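Side-chain contacts in TIR-like domain-containing protein (Prevotella corporis, PDB 7EBD), which belongs to the bacterial STING family and, as a dimer, holds C2E in a pocket lined by both of its subunits: residues 12-17 and 101-106; 27-32 and 76-81; 52-55 and 59-62. All blocks are in the same frame, centred on the assembly; numbering follows the deposited sequence.

Interaction 1. Residues 12-17 and 101-106; sequences ISYFEG and PTILSG. With C2E (9,9'-[(2R,3R,3aS,5S,7aR,9R,10R,10aS,12S,14aR)-3,5,10,12-tetrahydroxy-5,12-dioxidooctahydro-2H,7H-difuro[3,2-d:3',2'-j][1,3,7,9,2,8]tetraoxadiphosphacyclododecine-2,9-diyl]bis(2-amino-1,9-dihydro-6H-purin-6-one)), chain E.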
# COMPACT_ATOMS: atom_id res chain seq x y z
N ILE A 12 -8.88 5.49 2.07
CA ILE A 12 -9.63 4.24 2.16
C ILE A 12 -8.70 3.04 1.98
O ILE A 12 -8.79 2.05 2.71
CB ILE A 12 -10.78 4.22 1.14
CG1 ILE A 12 -11.76 5.37 1.41
CG2 ILE A 12 -11.52 2.90 1.20
CD1 ILE A 12 -12.87 5.46 0.39
N SER A 13 -7.80 3.11 0.99
CA SER A 13 -6.87 2.01 0.77
C SER A 13 -5.93 1.84 1.95
O SER A 13 -5.64 0.71 2.37
CB SER A 13 -6.07 2.25 -0.51
OG SER A 13 -6.87 2.09 -1.66
N TYR A 14 -5.45 2.95 2.53
CA TYR A 14 -4.57 2.87 3.69
C TYR A 14 -5.29 2.26 4.89
O TYR A 14 -4.70 1.47 5.63
CB TYR A 14 -4.04 4.26 4.01
CG TYR A 14 -3.11 4.34 5.20
CD1 TYR A 14 -1.90 3.65 5.21
CD2 TYR A 14 -3.43 5.12 6.30
CE1 TYR A 14 -1.05 3.72 6.29
CE2 TYR A 14 -2.58 5.20 7.39
CZ TYR A 14 -1.39 4.49 7.38
OH TYR A 14 -0.54 4.57 8.46
N PHE A 15 -6.56 2.61 5.08
CA PHE A 15 -7.32 2.07 6.20
C PHE A 15 -7.60 0.58 6.00
O PHE A 15 -7.44 -0.21 6.94
CB PHE A 15 -8.62 2.85 6.37
CG PHE A 15 -9.52 2.31 7.45
CD1 PHE A 15 -9.34 2.66 8.77
CD2 PHE A 15 -10.56 1.44 7.13
CE1 PHE A 15 -10.17 2.16 9.76
CE2 PHE A 15 -11.39 0.94 8.11
CZ PHE A 15 -11.20 1.30 9.43
N GLU A 16 -8.00 0.19 4.79
CA GLU A 16 -8.36 -1.21 4.54
C GLU A 16 -7.13 -2.11 4.56
O GLU A 16 -7.21 -3.26 5.00
CB GLU A 16 -9.09 -1.33 3.20
CG GLU A 16 -10.48 -0.72 3.19
CD GLU A 16 -11.41 -1.35 4.21
OE1 GLU A 16 -12.09 -0.61 4.94
OE2 GLU A 16 -11.45 -2.60 4.29
N GLY A 17 -5.99 -1.61 4.08
CA GLY A 17 -4.80 -2.43 3.96
C GLY A 17 -3.83 -2.38 5.11
O GLY A 17 -2.82 -3.09 5.07
N PRO A 101 2.32 7.02 6.59
CA PRO A 101 1.72 6.35 5.42
C PRO A 101 2.50 6.57 4.14
O PRO A 101 2.44 7.64 3.53
CB PRO A 101 0.32 6.98 5.33
CG PRO A 101 0.08 7.62 6.67
CD PRO A 101 1.43 8.05 7.14
N THR A 102 3.25 5.54 3.71
CA THR A 102 4.00 5.64 2.46
C THR A 102 3.09 5.74 1.25
O THR A 102 3.52 6.23 0.20
CB THR A 102 4.93 4.43 2.32
OG1 THR A 102 4.18 3.23 2.52
CG2 THR A 102 6.04 4.50 3.36
N ILE A 103 1.83 5.30 1.37
CA ILE A 103 0.87 5.38 0.28
C ILE A 103 0.67 6.82 -0.19
O ILE A 103 0.25 7.04 -1.33
CB ILE A 103 -0.47 4.75 0.71
CG1 ILE A 103 -1.38 4.52 -0.50
CG2 ILE A 103 -1.16 5.62 1.76
CD1 ILE A 103 -2.71 3.89 -0.15
N LEU A 104 0.98 7.80 0.66
CA LEU A 104 0.84 9.20 0.27
C LEU A 104 1.81 9.60 -0.83
O LEU A 104 1.62 10.65 -1.45
CB LEU A 104 1.05 10.10 1.49
CG LEU A 104 0.03 10.00 2.62
CD1 LEU A 104 0.54 10.73 3.86
CD2 LEU A 104 -1.32 10.57 2.19
N SER A 105 2.84 8.78 -1.09
CA SER A 105 3.84 9.11 -2.11
C SER A 105 3.18 9.54 -3.41
O SER A 105 3.44 10.64 -3.92
CB SER A 105 4.75 7.90 -2.34
OG SER A 105 4.02 6.81 -2.86
N GLY A 106 2.31 8.69 -3.96
CA GLY A 106 1.63 9.02 -5.20
C GLY A 106 0.97 10.39 -5.15
O GLY A 106 1.11 11.18 -6.08
P1 C2E E . -2.01 -1.96 0.08
O2P C2E E . -1.87 -3.44 0.38
O1P C2E E . -3.50 -1.72 0.01
O5' C2E E . -1.51 -0.98 1.29
C5' C2E E . -1.93 0.35 1.26
C4' C2E E . -1.02 1.19 2.20
O4' C2E E . -1.15 0.77 3.42
C3' C2E E . 0.47 0.97 1.84
O3' C2E E . 0.85 1.89 0.93
C2' C2E E . 1.16 1.21 3.20
O2' C2E E . 1.34 2.67 3.44
C1' C2E E . 0.33 0.73 4.08
N9 C2E E . 0.69 -0.62 4.42
C8 C2E E . 0.16 -1.70 3.83
N7 C2E E . 0.77 -2.75 4.43
C5 C2E E . 1.63 -2.29 5.34
C6 C2E E . 2.58 -3.00 6.32
O6 C2E E . 2.64 -4.18 6.34
N1 C2E E . 3.40 -2.23 7.20
C2 C2E E . 3.33 -0.80 7.18
N2 C2E E . 4.16 -0.02 8.08
N3 C2E E . 2.43 -0.12 6.26
C4 C2E E . 1.58 -0.93 5.34
P11 C2E E . 2.27 1.48 0.16
O21 C2E E . 3.50 1.38 1.03
O11 C2E E . 2.55 2.62 -0.80
O5A C2E E . 1.93 0.16 -0.77
C5A C2E E . 1.13 0.50 -1.87
C4A C2E E . 0.72 -0.72 -2.59
O4A C2E E . 1.77 -1.33 -3.08
C3A C2E E . 0.00 -1.82 -1.54
O3A C2E E . -1.46 -1.52 -1.42
C2A C2E E . 0.17 -2.92 -2.06
O2A C2E E . -0.87 -3.18 -3.12
C1A C2E E . 1.62 -2.80 -2.75
N91 C2E E . 2.55 -3.18 -1.92
C81 C2E E . 3.34 -2.47 -1.09
N71 C2E E . 4.13 -3.34 -0.45
C51 C2E E . 3.84 -4.56 -0.88
C61 C2E E . 4.41 -5.93 -0.52
O61 C2E E . 5.27 -6.02 0.29
N11 C2E E . 3.90 -7.11 -1.15
C21 C2E E . 2.85 -7.00 -2.13
N21 C2E E . 2.33 -8.20 -2.77
N31 C2E E . 2.30 -5.69 -2.47
C41 C2E E . 2.84 -4.47 -1.81
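Tyr14 and Ser13 of helix 6-28 meet Pro101 and Ile103 in a buried, apolar contact beside the C2E pocket, where the turn leading into helix 104-111 packs against the long N-terminal helix. Pro101 lies over one face of the Tyr14 ring. Its CB stands 3.7 Å from the ring centroid, 17° off the normal, in a CH-pi contact, while Pro101 CG leans toward the phenol end, 3.5 Å from Tyr14 CZ. The ring is carried there by a Tyr14 CG set anti to the backbone N (chi1 180°), and its hydroxyl is hydrogen-bonded to Asp99. Ile103 divides its branches between two neighbours: CG2 comes in obliquely, 3.9 Å from Tyr14 CB, and CD1 reaches to 3.8 Å from Ser13 CB. As in other STING proteins, the ligand occupies a cleft of the dimer, and this packing forms part of its wall. A type I turn from Pro101 to Leu104 presents Thr102 to C2E, where OG1 accepts from O2' at 3.0 Å; its approach to the phosphate oxygen O21 is modelled so short that the exact length is doubtful. Ile103 N adds a weak bond to O2' at 3.4 Å. At the edge of the Tyr14 ring, CD1 lies 3.5 Å from C2E O4'. Across the dimer interface, Ser13 OG is hydrogen-bonded to Ile103 O of the second subunit, and Glu16 forms a salt bridge with Lys109 of that subunit.

Interaction 2. Residues 27-32 and 76-81; sequences VTEMPT and STNHRN. With C2E (9,9'-[(2R,3R,3aS,5S,7aR,9R,10R,10aS,12S,14aR)-3,5,10,12-tetrahydroxy-5,12-dioxidooctahydro-2H,7H-difuro[3,2-d:3',2'-j][1,3,7,9,2,8]tetraoxadiphosphacyclododecine-2,9-diyl]bis(2-amino-1,9-dihydro-6H-purin-6-one)), chain E.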
# COMPACT_ATOMS: atom_id res chain seq x y z
N VAL A 27 -6.01 -5.19 19.37
CA VAL A 27 -7.11 -5.46 20.29
C VAL A 27 -7.22 -6.95 20.60
O VAL A 27 -7.37 -7.35 21.76
CB VAL A 27 -8.43 -4.90 19.74
CG1 VAL A 27 -9.60 -5.36 20.59
CG2 VAL A 27 -8.38 -3.38 19.70
N THR A 28 -7.15 -7.81 19.57
CA THR A 28 -7.52 -9.21 19.73
C THR A 28 -6.35 -10.18 19.78
O THR A 28 -6.55 -11.33 20.19
CB THR A 28 -8.46 -9.64 18.59
OG1 THR A 28 -7.74 -9.68 17.35
CG2 THR A 28 -9.62 -8.66 18.45
N GLU A 29 -5.14 -9.76 19.39
CA GLU A 29 -4.01 -10.68 19.31
C GLU A 29 -2.82 -10.27 20.16
O GLU A 29 -2.13 -11.15 20.69
CB GLU A 29 -3.55 -10.84 17.86
CG GLU A 29 -4.51 -11.61 16.98
CD GLU A 29 -4.03 -11.73 15.54
OE1 GLU A 29 -4.00 -10.71 14.83
OE2 GLU A 29 -3.66 -12.86 15.13
N MSE A 30 -2.56 -8.98 20.31
CA MSE A 30 -1.41 -8.50 21.07
C MSE A 30 -1.36 -8.96 22.55
O MSE A 30 -0.29 -9.35 23.02
CB MSE A 30 -1.35 -6.97 21.02
CG MSE A 30 -0.12 -6.40 21.69
SE MSE A 30 -0.33 -4.50 22.04
CE MSE A 30 -1.96 -4.58 23.11
N PRO A 31 -2.49 -8.91 23.28
CA PRO A 31 -2.46 -9.37 24.68
C PRO A 31 -2.06 -10.83 24.84
O PRO A 31 -1.73 -11.24 25.96
CB PRO A 31 -3.90 -9.14 25.16
CG PRO A 31 -4.41 -8.07 24.29
CD PRO A 31 -3.80 -8.33 22.95
N THR A 32 -2.07 -11.62 23.76
CA THR A 32 -1.68 -13.02 23.82
C THR A 32 -0.41 -13.30 23.02
O THR A 32 -0.07 -14.47 22.82
CB THR A 32 -2.82 -13.91 23.31
OG1 THR A 32 -2.98 -13.73 21.90
CG2 THR A 32 -4.12 -13.52 23.99
N SER A 76 1.40 -10.83 13.30
CA SER A 76 0.83 -11.94 12.54
C SER A 76 -0.68 -11.76 12.45
O SER A 76 -1.38 -11.76 13.47
CB SER A 76 1.17 -13.28 13.19
OG SER A 76 2.54 -13.60 13.00
N THR A 77 -1.19 -11.60 11.22
CA THR A 77 -2.60 -11.36 10.98
C THR A 77 -3.18 -12.48 10.12
O THR A 77 -2.47 -13.12 9.34
CB THR A 77 -2.83 -10.00 10.30
OG1 THR A 77 -4.23 -9.76 10.17
CG2 THR A 77 -2.18 -9.98 8.92
N ASN A 78 -4.49 -12.70 10.27
CA ASN A 78 -5.20 -13.72 9.52
C ASN A 78 -5.96 -13.17 8.32
O ASN A 78 -6.59 -13.94 7.60
CB ASN A 78 -6.16 -14.47 10.44
CG ASN A 78 -5.45 -15.18 11.58
OD1 ASN A 78 -4.97 -16.30 11.42
ND2 ASN A 78 -5.38 -14.52 12.73
N HIS A 79 -5.92 -11.86 8.10
CA HIS A 79 -6.59 -11.24 6.96
C HIS A 79 -5.63 -10.93 5.82
O HIS A 79 -6.07 -10.37 4.80
CB HIS A 79 -7.32 -9.97 7.39
CG HIS A 79 -8.45 -10.22 8.34
ND1 HIS A 79 -8.25 -10.63 9.64
CD2 HIS A 79 -9.79 -10.12 8.18
CE1 HIS A 79 -9.42 -10.77 10.24
NE2 HIS A 79 -10.37 -10.46 9.37
N ARG A 80 -4.35 -11.26 5.96
CA ARG A 80 -3.39 -11.09 4.89
C ARG A 80 -2.41 -12.25 4.91
O ARG A 80 -2.09 -12.80 5.97
CB ARG A 80 -2.63 -9.76 5.00
CG ARG A 80 -1.93 -9.37 3.70
CD ARG A 80 -1.45 -7.93 3.73
NE ARG A 80 -0.39 -7.72 4.71
CZ ARG A 80 0.19 -6.54 4.93
NH1 ARG A 80 -0.19 -5.48 4.25
NH2 ARG A 80 1.15 -6.44 5.84
N ASN A 81 -1.94 -12.63 3.72
CA ASN A 81 -1.07 -13.79 3.57
C ASN A 81 0.32 -13.59 4.15
O ASN A 81 1.10 -14.54 4.18
CB ASN A 81 -0.98 -14.15 2.08
CG ASN A 81 -0.72 -12.94 1.21
OD1 ASN A 81 -1.19 -11.84 1.50
ND2 ASN A 81 0.03 -13.13 0.13
P1 C2E E . -2.01 -1.96 0.08
O2P C2E E . -1.87 -3.44 0.38
O1P C2E E . -3.50 -1.72 0.01
O5' C2E E . -1.51 -0.98 1.29
C5' C2E E . -1.93 0.35 1.26
C4' C2E E . -1.02 1.19 2.20
O4' C2E E . -1.15 0.77 3.42
C3' C2E E . 0.47 0.97 1.84
O3' C2E E . 0.85 1.89 0.93
C2' C2E E . 1.16 1.21 3.20
O2' C2E E . 1.34 2.67 3.44
C1' C2E E . 0.33 0.73 4.08
N9 C2E E . 0.69 -0.62 4.42
C8 C2E E . 0.16 -1.70 3.83
N7 C2E E . 0.77 -2.75 4.43
C5 C2E E . 1.63 -2.29 5.34
C6 C2E E . 2.58 -3.00 6.32
O6 C2E E . 2.64 -4.18 6.34
N1 C2E E . 3.40 -2.23 7.20
C2 C2E E . 3.33 -0.80 7.18
N2 C2E E . 4.16 -0.02 8.08
N3 C2E E . 2.43 -0.12 6.26
C4 C2E E . 1.58 -0.93 5.34
P11 C2E E . 2.27 1.48 0.16
O21 C2E E . 3.50 1.38 1.03
O11 C2E E . 2.55 2.62 -0.80
O5A C2E E . 1.93 0.16 -0.77
C5A C2E E . 1.13 0.50 -1.87
C4A C2E E . 0.72 -0.72 -2.59
O4A C2E E . 1.77 -1.33 -3.08
C3A C2E E . 0.00 -1.82 -1.54
O3A C2E E . -1.46 -1.52 -1.42
C2A C2E E . 0.17 -2.92 -2.06
O2A C2E E . -0.87 -3.18 -3.12
C1A C2E E . 1.62 -2.80 -2.75
N91 C2E E . 2.55 -3.18 -1.92
C81 C2E E . 3.34 -2.47 -1.09
N71 C2E E . 4.13 -3.34 -0.45
C51 C2E E . 3.84 -4.56 -0.88
C61 C2E E . 4.41 -5.93 -0.52
O61 C2E E . 5.27 -6.02 0.29
N11 C2E E . 3.90 -7.11 -1.15
C21 C2E E . 2.85 -7.00 -2.13
N21 C2E E . 2.33 -8.20 -2.77
N31 C2E E . 2.30 -5.69 -2.47
C41 C2E E . 2.84 -4.47 -1.81
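The carboxylate of Glu29, just past the end of helix 6-28, faces the backbone of Ser76 and the amide of Asn78 in a surface contact of the STING domain. Residues 76-81 belong to the loop between strands 71-75 and 84-91, antiparallel neighbours in the mixed sheet. At Ser76 the meeting is with the carbonyl: Glu29 OE2 lies 3.0 Å and Glu29 OE1 3.1 Å from Ser76 O. All three atoms are acceptors, so no direct bond can join them while the acid is charged, and the closeness would probably raise its affinity for a proton. Glu29 attains this position through a chain extended beyond CG. Its own backbone is held separately, since Glu29 O accepts from both Thr32 N and Thr32 OG1, on one face of the carbonyl plane, and from Thr33 OG1.

Thr77 follows, with its CA beside Glu29 OE1, and its hydroxyl turns back to the loop: His79 N points almost straight at Thr77 OG1 (3.4 Å, 176°), a weak bond that closes an ST turn. Asn78, within that turn, swings its amide back toward the acid and places ND2 3.4 Å from Glu29 OE2, the carboxylate and amide planes being 37° apart. His79 rests against Leu21 and Glu24 of helix 6-28. Arg80 then turns inward to C2E, its guanidinium further held by Pro83 O and, weakly, by Tyr82 O. Its in-plane edge grips the Hoogsteen side of one guanine in two places: NH1 donates to N7 at 2.9 Å, and NH2 to O6 at 2.8 Å with an N-H...O angle of 169°.

Interaction 3. Residues 52-55 and 59-62; sequences TLDT and KSAM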
# COMPACT_ATOMS: atom_id res chain seq x y z
N THR A 52 5.84 18.06 5.27
CA THR A 52 5.33 18.45 3.97
C THR A 52 5.47 17.26 3.03
O THR A 52 6.29 16.37 3.26
CB THR A 52 6.08 19.67 3.40
OG1 THR A 52 5.54 20.01 2.12
CG2 THR A 52 7.57 19.37 3.26
N LEU A 53 4.65 17.25 1.99
CA LEU A 53 4.71 16.16 1.02
C LEU A 53 5.94 16.38 0.15
O LEU A 53 5.88 17.02 -0.91
CB LEU A 53 3.43 16.08 0.20
CG LEU A 53 2.22 15.59 1.00
CD1 LEU A 53 0.99 15.44 0.11
CD2 LEU A 53 2.57 14.27 1.68
N ASP A 54 7.06 15.84 0.61
CA ASP A 54 8.34 16.02 -0.05
C ASP A 54 8.56 14.93 -1.10
O ASP A 54 7.69 14.08 -1.34
CB ASP A 54 9.47 16.03 0.99
CG ASP A 54 9.33 14.93 2.02
OD1 ASP A 54 9.48 13.75 1.65
OD2 ASP A 54 9.06 15.25 3.19
N THR A 55 9.73 14.96 -1.73
CA THR A 55 9.99 14.06 -2.85
C THR A 55 9.96 12.59 -2.43
O THR A 55 9.51 11.73 -3.20
CB THR A 55 11.34 14.40 -3.49
OG1 THR A 55 12.38 14.30 -2.50
CG2 THR A 55 11.32 15.81 -4.05
N LYS A 59 12.03 8.35 3.04
CA LYS A 59 13.15 8.92 3.78
C LYS A 59 12.66 9.67 5.01
O LYS A 59 13.27 9.56 6.09
CB LYS A 59 13.96 9.84 2.87
CG LYS A 59 14.64 9.12 1.72
CD LYS A 59 15.44 10.07 0.84
CE LYS A 59 16.45 9.32 -0.01
NZ LYS A 59 17.06 10.19 -1.06
N SER A 60 11.58 10.44 4.88
CA SER A 60 11.00 11.10 6.05
C SER A 60 10.56 10.08 7.09
O SER A 60 10.74 10.29 8.29
CB SER A 60 9.84 11.99 5.63
OG SER A 60 10.24 12.94 4.66
N ALA A 61 10.00 8.96 6.64
CA ALA A 61 9.56 7.92 7.57
C ALA A 61 10.75 7.30 8.29
O ALA A 61 10.70 7.11 9.51
CB ALA A 61 8.76 6.85 6.83
N MSE A 62 11.82 6.98 7.56
CA MSE A 62 13.02 6.41 8.17
C MSE A 62 13.63 7.37 9.19
O MSE A 62 14.01 6.96 10.29
CB MSE A 62 14.05 6.06 7.10
CG MSE A 62 13.78 4.75 6.38
SE MSE A 62 15.12 4.29 5.04
CE MSE A 62 14.67 5.60 3.68
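Ser60 and Asp54 meet through a single side-chain hydrogen bond, which ties the loop ahead of helix 57-67 to the first turn of that helix. The donor is Ser60 OG and the acceptor Asp54 OD2, 3.0 Å apart. The hydroxyl arrives on the syn side of OD2, the side facing the other carboxylate oxygen, and stands 26° out of the carboxylate plane. Asp54 OD1 is consequently also near, 3.2 Å from Ser60 OG, and the serine sits in front of the carboxylate instead of beside one oxygen. Asp54 holds its CG between the backbone N and the carbonyl carbon (chi1 45°), and this turns the carboxylate toward the helix. Ser60 has OG anti to its carbonyl carbon (chi1 -57°), which puts the hydroxyl beside the backbone N, toward the loop.

Within the loop the polar contacts are local. Asp54 OD1 accepts a weak bond from Asp56 N, two residues on, which makes an Asx turn just before the helix; the two oxygens of one carboxylate thus serve the approach to the helix and the helix itself. Thr52 O lies 3.0 Å from Asp54 OD2, an acceptor against an acceptor, and the serine proton probably eases that crowding of negative charge. Leu53, between them, is the centre of an inverse gamma turn, which folds the chain sharply and brings Thr52 O close to Asp54.

In packing, Ser60 and Ala61 lie against Met100, just after strand 94-99. The loop that follows strand 42-47 is bonded to helix 57-67 through Asp54; its Leu53 packs on Ile107 and touches Asp108 of helix 104-111, and its Thr52 OG1 is hydrogen-bonded to Glu130 of helix 124-146.

Interactions 1 and 2 share helix 6-28 and both reach C2E, though their centres are 20 Å apart: the first supplies ribose and phosphate contacts, the second sends an arginine to a guanine. They touch where Gly17 O lies 3.6 Å from Arg80 NH1. Interaction 3 stands apart from the pocket, the Ser60 side chain being about 13 Å from C2E, with its nearest atoms about 4 Å from those of interaction 1 and about 15 Å from those of interaction 2. Along the chain the three are nested, 52-55/59-62 inside 27-32/76-81 and that inside 12-17/101-106. Interactions 2 and 3 lie on opposite sides of the chain's centre.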